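Local coordinates for Melibiose/raffinose/stachyose-binding protein MelE (Bacillus subtilis subsp. subtilis str. 168, PDB 4R6H) that binds melibiose, raffinose and stachyose as the solute-binding subunit of the MelEDC-MsmX ABC transporter complex, which imports these sugars into the cell, at residues M112-S124 against S344-I356. Sequence-based numbering, arbitrary orientation.
Sequences MKWTQDLDPNLNS and SLPSGLTNVKADI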
loop_
_atom_site.group_PDB
_atom_site.type_symbol
_atom_site.label_atom_id
_atom_site.label_comp_id
_atom_site.label_asym_id
_atom_site.label_seq_id
_atom_site.Cartn_x
_atom_site.Cartn_y
_atom_site.Cartn_z
ATOM N N MET A 112 25.367 4.898 3.773
ATOM C CA MET A 112 25.206 3.770 4.687
ATOM C C MET A 112 25.410 2.420 3.991
ATOM O O MET A 112 24.997 2.222 2.848
ATOM C CB MET A 112 23.816 3.811 5.369
ATOM C CG MET A 112 23.548 5.082 6.178
ATOM S SD MET A 112 22.106 4.929 7.253
ATOM C CE MET A 112 22.750 3.795 8.455
ATOM N N LYS A 113 25.974 1.490 4.747
ATOM C CA LYS A 113 26.358 0.169 4.206
ATOM C C LYS A 113 25.168 -0.610 3.661
ATOM O O LYS A 113 25.282 -1.332 2.664
ATOM C CB LYS A 113 27.086 -0.647 5.291
ATOM C CG LYS A 113 28.301 0.104 5.824
ATOM C CD LYS A 113 29.447 -0.766 6.307
ATOM C CE LYS A 113 30.739 0.051 6.298
ATOM N NZ LYS A 113 31.965 -0.762 6.529
ATOM N N TRP A 114 23.983 -0.482 4.299
ATOM C CA TRP A 114 22.820 -1.284 3.870
ATOM C C TRP A 114 22.340 -0.985 2.454
ATOM O O TRP A 114 21.704 -1.819 1.817
ATOM C CB TRP A 114 21.634 -1.131 4.859
ATOM C CG TRP A 114 21.017 0.264 4.881
ATOM C CD1 TRP A 114 21.305 1.267 5.753
ATOM C CD2 TRP A 114 20.070 0.793 3.962
ATOM N NE1 TRP A 114 20.585 2.372 5.450
ATOM C CE2 TRP A 114 19.805 2.127 4.356
ATOM C CE3 TRP A 114 19.386 0.280 2.836
ATOM C CZ2 TRP A 114 18.897 2.934 3.684
ATOM C CZ3 TRP A 114 18.467 1.067 2.197
ATOM C CH2 TRP A 114 18.233 2.400 2.602
ATOM N N THR A 115 22.669 0.206 1.932
ATOM C CA THR A 115 22.138 0.626 0.656
ATOM C C THR A 115 22.565 -0.291 -0.495
ATOM O O THR A 115 21.851 -0.376 -1.460
ATOM C CB THR A 115 22.491 2.101 0.342
ATOM O OG1 THR A 115 23.916 2.248 0.221
ATOM C CG2 THR A 115 21.963 3.022 1.439
ATOM N N GLN A 116 23.684 -1.001 -0.327
ATOM C CA GLN A 116 24.092 -1.934 -1.371
ATOM C C GLN A 116 23.052 -3.023 -1.593
ATOM O O GLN A 116 23.008 -3.601 -2.671
ATOM C CB GLN A 116 25.455 -2.563 -1.084
ATOM C CG GLN A 116 25.525 -3.490 0.097
ATOM C CD GLN A 116 26.878 -4.192 0.205
ATOM O OE1 GLN A 116 27.579 -4.364 -0.788
ATOM N NE2 GLN A 116 27.244 -4.595 1.414
ATOM N N ASP A 117 22.213 -3.289 -0.595
ATOM C CA ASP A 117 21.206 -4.321 -0.726
ATOM C C ASP A 117 19.769 -3.824 -0.870
ATOM O O ASP A 117 18.820 -4.619 -0.754
ATOM C CB ASP A 117 21.307 -5.283 0.450
ATOM C CG ASP A 117 22.589 -6.098 0.427
ATOM O OD1 ASP A 117 23.014 -6.541 -0.666
ATOM O OD2 ASP A 117 23.161 -6.288 1.510
ATOM N N LEU A 118 19.598 -2.536 -1.164
ATOM C CA LEU A 118 18.269 -2.009 -1.417
ATOM C C LEU A 118 17.580 -2.773 -2.562
ATOM O O LEU A 118 18.197 -2.966 -3.641
ATOM C CB LEU A 118 18.316 -0.537 -1.772
ATOM C CG LEU A 118 16.984 0.144 -2.136
ATOM C CD1 LEU A 118 15.973 0.103 -0.978
ATOM C CD2 LEU A 118 17.138 1.577 -2.622
ATOM N N ASP A 119 16.347 -3.244 -2.364
ATOM C CA ASP A 119 15.612 -3.916 -3.443
ATOM C C ASP A 119 15.526 -2.980 -4.641
ATOM O O ASP A 119 15.031 -1.880 -4.513
ATOM C CB ASP A 119 14.219 -4.364 -2.946
ATOM C CG ASP A 119 13.458 -5.243 -3.962
ATOM O OD1 ASP A 119 13.546 -4.981 -5.174
ATOM O OD2 ASP A 119 12.772 -6.183 -3.507
ATOM N N PRO A 120 16.029 -3.408 -5.817
ATOM C CA PRO A 120 15.934 -2.468 -6.947
ATOM C C PRO A 120 14.512 -2.031 -7.357
ATOM O O PRO A 120 14.376 -1.030 -8.011
ATOM C CB PRO A 120 16.613 -3.219 -8.116
ATOM C CG PRO A 120 16.731 -4.635 -7.688
ATOM C CD PRO A 120 16.574 -4.724 -6.195
ATOM N N ASN A 121 13.483 -2.774 -6.964
ATOM C CA ASN A 121 12.110 -2.317 -7.172
ATOM C C ASN A 121 11.760 -1.049 -6.389
ATOM O O ASN A 121 10.773 -0.371 -6.704
ATOM C CB ASN A 121 11.121 -3.420 -6.825
ATOM C CG ASN A 121 10.968 -4.433 -7.934
ATOM O OD1 ASN A 121 11.123 -4.120 -9.129
ATOM N ND2 ASN A 121 10.670 -5.638 -7.551
ATOM N N LEU A 122 12.611 -0.690 -5.429
ATOM C CA LEU A 122 12.447 0.489 -4.614
ATOM C C LEU A 122 13.340 1.666 -5.033
ATOM O O LEU A 122 13.229 2.735 -4.434
ATOM C CB LEU A 122 12.705 0.135 -3.133
ATOM C CG LEU A 122 11.746 -0.868 -2.482
ATOM C CD1 LEU A 122 12.089 -1.157 -1.036
ATOM C CD2 LEU A 122 10.324 -0.325 -2.619
ATOM N N ASN A 123 14.171 1.496 -6.060
ATOM C CA ASN A 123 15.048 2.618 -6.486
ATOM C C ASN A 123 14.362 3.921 -6.861
ATOM O O ASN A 123 14.788 4.981 -6.443
ATOM C CB ASN A 123 15.903 2.199 -7.662
ATOM C CG ASN A 123 16.976 1.224 -7.286
ATOM O OD1 ASN A 123 17.254 0.989 -6.105
ATOM N ND2 ASN A 123 17.622 0.643 -8.300
ATOM N N SER A 124 13.299 3.857 -7.655
ATOM C CA SER A 124 12.586 5.060 -8.073
ATOM C C SER A 124 11.816 5.708 -6.963
ATOM O O SER A 124 11.414 6.855 -7.087
ATOM C CB SER A 124 11.579 4.737 -9.191
ATOM O OG SER A 124 12.270 4.392 -10.361
ATOM N N SER A 344 4.164 -8.887 7.981
ATOM C CA SER A 344 3.644 -9.801 6.957
ATOM C C SER A 344 4.022 -9.401 5.542
ATOM O O SER A 344 3.337 -9.765 4.585
ATOM C CB SER A 344 2.122 -9.993 7.089
ATOM O OG SER A 344 1.831 -10.510 8.400
ATOM N N LEU A 345 5.148 -8.703 5.393
ATOM C CA LEU A 345 5.572 -8.211 4.096
ATOM C C LEU A 345 7.030 -8.452 3.902
ATOM O O LEU A 345 7.796 -8.630 4.878
ATOM C CB LEU A 345 5.265 -6.710 3.995
ATOM C CG LEU A 345 3.826 -6.266 3.857
ATOM C CD1 LEU A 345 3.654 -4.776 4.001
ATOM C CD2 LEU A 345 3.294 -6.726 2.510
ATOM N N PRO A 346 7.489 -8.399 2.641
ATOM C CA PRO A 346 8.925 -8.578 2.423
ATOM C C PRO A 346 9.753 -7.444 3.003
ATOM O O PRO A 346 9.285 -6.304 3.105
ATOM C CB PRO A 346 9.070 -8.542 0.897
ATOM C CG PRO A 346 7.709 -8.773 0.376
ATOM C CD PRO A 346 6.735 -8.269 1.387
ATOM N N SER A 347 10.986 -7.760 3.344
ATOM C CA SER A 347 11.975 -6.727 3.691
ATOM C C SER A 347 12.285 -5.884 2.497
ATOM O O SER A 347 12.084 -6.276 1.371
ATOM C CB SER A 347 13.248 -7.406 4.198
ATOM O OG SER A 347 14.379 -6.552 4.205
ATOM N N GLY A 348 12.811 -4.686 2.763
ATOM C CA GLY A 348 13.308 -3.814 1.716
ATOM C C GLY A 348 14.686 -4.167 1.185
ATOM O O GLY A 348 15.108 -3.518 0.237
ATOM N N LEU A 349 15.332 -5.212 1.726
ATOM C CA LEU A 349 16.710 -5.590 1.394
ATOM C C LEU A 349 16.744 -6.923 0.704
ATOM O O LEU A 349 16.004 -7.835 1.076
ATOM C CB LEU A 349 17.573 -5.650 2.636
ATOM C CG LEU A 349 17.588 -4.404 3.516
ATOM C CD1 LEU A 349 18.311 -4.695 4.812
ATOM C CD2 LEU A 349 18.176 -3.216 2.775
ATOM N N THR A 350 17.632 -7.049 -0.279
ATOM C CA THR A 350 17.700 -8.265 -1.092
ATOM C C THR A 350 18.364 -9.414 -0.342
ATOM O O THR A 350 18.189 -10.581 -0.733
ATOM C CB THR A 350 18.495 -7.990 -2.372
ATOM O OG1 THR A 350 19.806 -7.533 -2.015
ATOM C CG2 THR A 350 17.797 -6.984 -3.214
ATOM N N ASN A 351 19.116 -9.132 0.716
ATOM C CA ASN A 351 19.856 -10.166 1.450
ATOM C C ASN A 351 19.021 -10.735 2.593
ATOM O O ASN A 351 19.558 -11.408 3.459
ATOM C CB ASN A 351 21.190 -9.624 2.008
ATOM C CG ASN A 351 21.013 -8.458 2.988
ATOM O OD1 ASN A 351 20.140 -7.620 2.791
ATOM N ND2 ASN A 351 21.864 -8.367 4.003
ATOM N N VAL A 352 17.728 -10.406 2.606
ATOM C CA VAL A 352 16.833 -10.811 3.684
ATOM C C VAL A 352 15.628 -11.476 3.083
ATOM O O VAL A 352 14.912 -10.896 2.261
ATOM C CB VAL A 352 16.324 -9.600 4.476
ATOM C CG1 VAL A 352 15.380 -10.056 5.583
ATOM C CG2 VAL A 352 17.496 -8.812 5.019
ATOM N N LYS A 353 15.375 -12.712 3.475
ATOM C CA LYS A 353 14.252 -13.411 2.920
ATOM C C LYS A 353 13.290 -13.742 4.049
ATOM O O LYS A 353 13.347 -14.794 4.683
ATOM C CB LYS A 353 14.691 -14.656 2.135
ATOM C CG LYS A 353 15.378 -14.328 0.805
ATOM C CD LYS A 353 14.333 -13.869 -0.212
ATOM C CE LYS A 353 14.872 -13.778 -1.631
ATOM N NZ LYS A 353 13.817 -13.260 -2.552
ATOM N N ALA A 354 12.368 -12.816 4.294
ATOM C CA ALA A 354 11.363 -12.947 5.334
ATOM C C ALA A 354 10.420 -14.099 4.988
ATOM O O ALA A 354 9.955 -14.189 3.856
ATOM C CB ALA A 354 10.543 -11.679 5.482
ATOM N N ASP A 355 10.157 -14.956 5.974
ATOM C CA ASP A 355 9.293 -16.110 5.809
ATOM C C ASP A 355 7.862 -15.684 6.031
ATOM O O ASP A 355 7.334 -15.744 7.134
ATOM C CB ASP A 355 9.741 -17.195 6.779
ATOM C CG ASP A 355 8.904 -18.452 6.717
ATOM O OD1 ASP A 355 8.039 -18.555 5.857
ATOM O OD2 ASP A 355 9.083 -19.336 7.584
ATOM N N ILE A 356 7.245 -15.147 4.974
ATOM C CA ILE A 356 5.896 -14.613 5.041
ATOM C C ILE A 356 4.946 -15.506 4.233
ATOM O O ILE A 356 5.379 -16.274 3.327
ATOM C CB ILE A 356 5.832 -13.130 4.547
ATOM C CG1 ILE A 356 6.207 -13.039 3.048
ATOM C CG2 ILE A 356 6.758 -12.253 5.398
ATOM C CD1 ILE A 356 6.092 -11.660 2.447
#
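The backbones of Leu118 and Leu349 pair in a single antiparallel bridge, as a non-hydrogen-bonded pair, their CA atoms 4.8 Å apart, with a backbone bond on either side of them. On one side Thr350 N gives its hydrogen to Asp117 O at 2.7 Å, in the carbonyl plane and fairly straight (158° at the hydrogen). On the other, Asp119 N reaches Gly348 O at 2.9 Å, tilted somewhat out of that carbonyl's plane. The Asp117 carbonyl has one addition: Leu349 CA makes a CH···O contact of 3.2 Å with Asp117 O. Thr350 OG1 sits between backbone N and carbonyl carbon (chi1 58°), which leaves CG2 beside the backbone N, anti to the carbonyl carbon, where it packs on Asp119 CA and Pro120 CD. Leu349 extends CD2 obliquely to the Trp114 indole, 3.7 Å from CE3; Thr115 CG2 lies over the centre of one face of that indole, and Tyr136 meets it edge-to-face. Leu122 CD1 packs on Gly348 CA at 4.0 Å. The Asp117 carboxylate and Asn351 amide lie 30° from parallel, yet the 3.5 Å between Asp117 OD2 and Asn351 ND2 is too poorly angled for a hydrogen bond. Local turns shape both segments: Asp119 OD1 accepts from Asn121 N in an Asx turn, Ser347 OG from Leu349 N in an ST turn, and a type I turn runs from Leu349 to Val352. Gln140 NE2 ties the two together by bonding both Asp119 OD2 and Ser347 O. This is a worked example of loops joined chiefly through peptide groups: the bridge fixes the loop after helix 333-343 to residues 117-119, while apolar contacts fill in beside it and Asp117 takes part through its backbone carbonyl, its carboxylate only lying against the Asn351 amide.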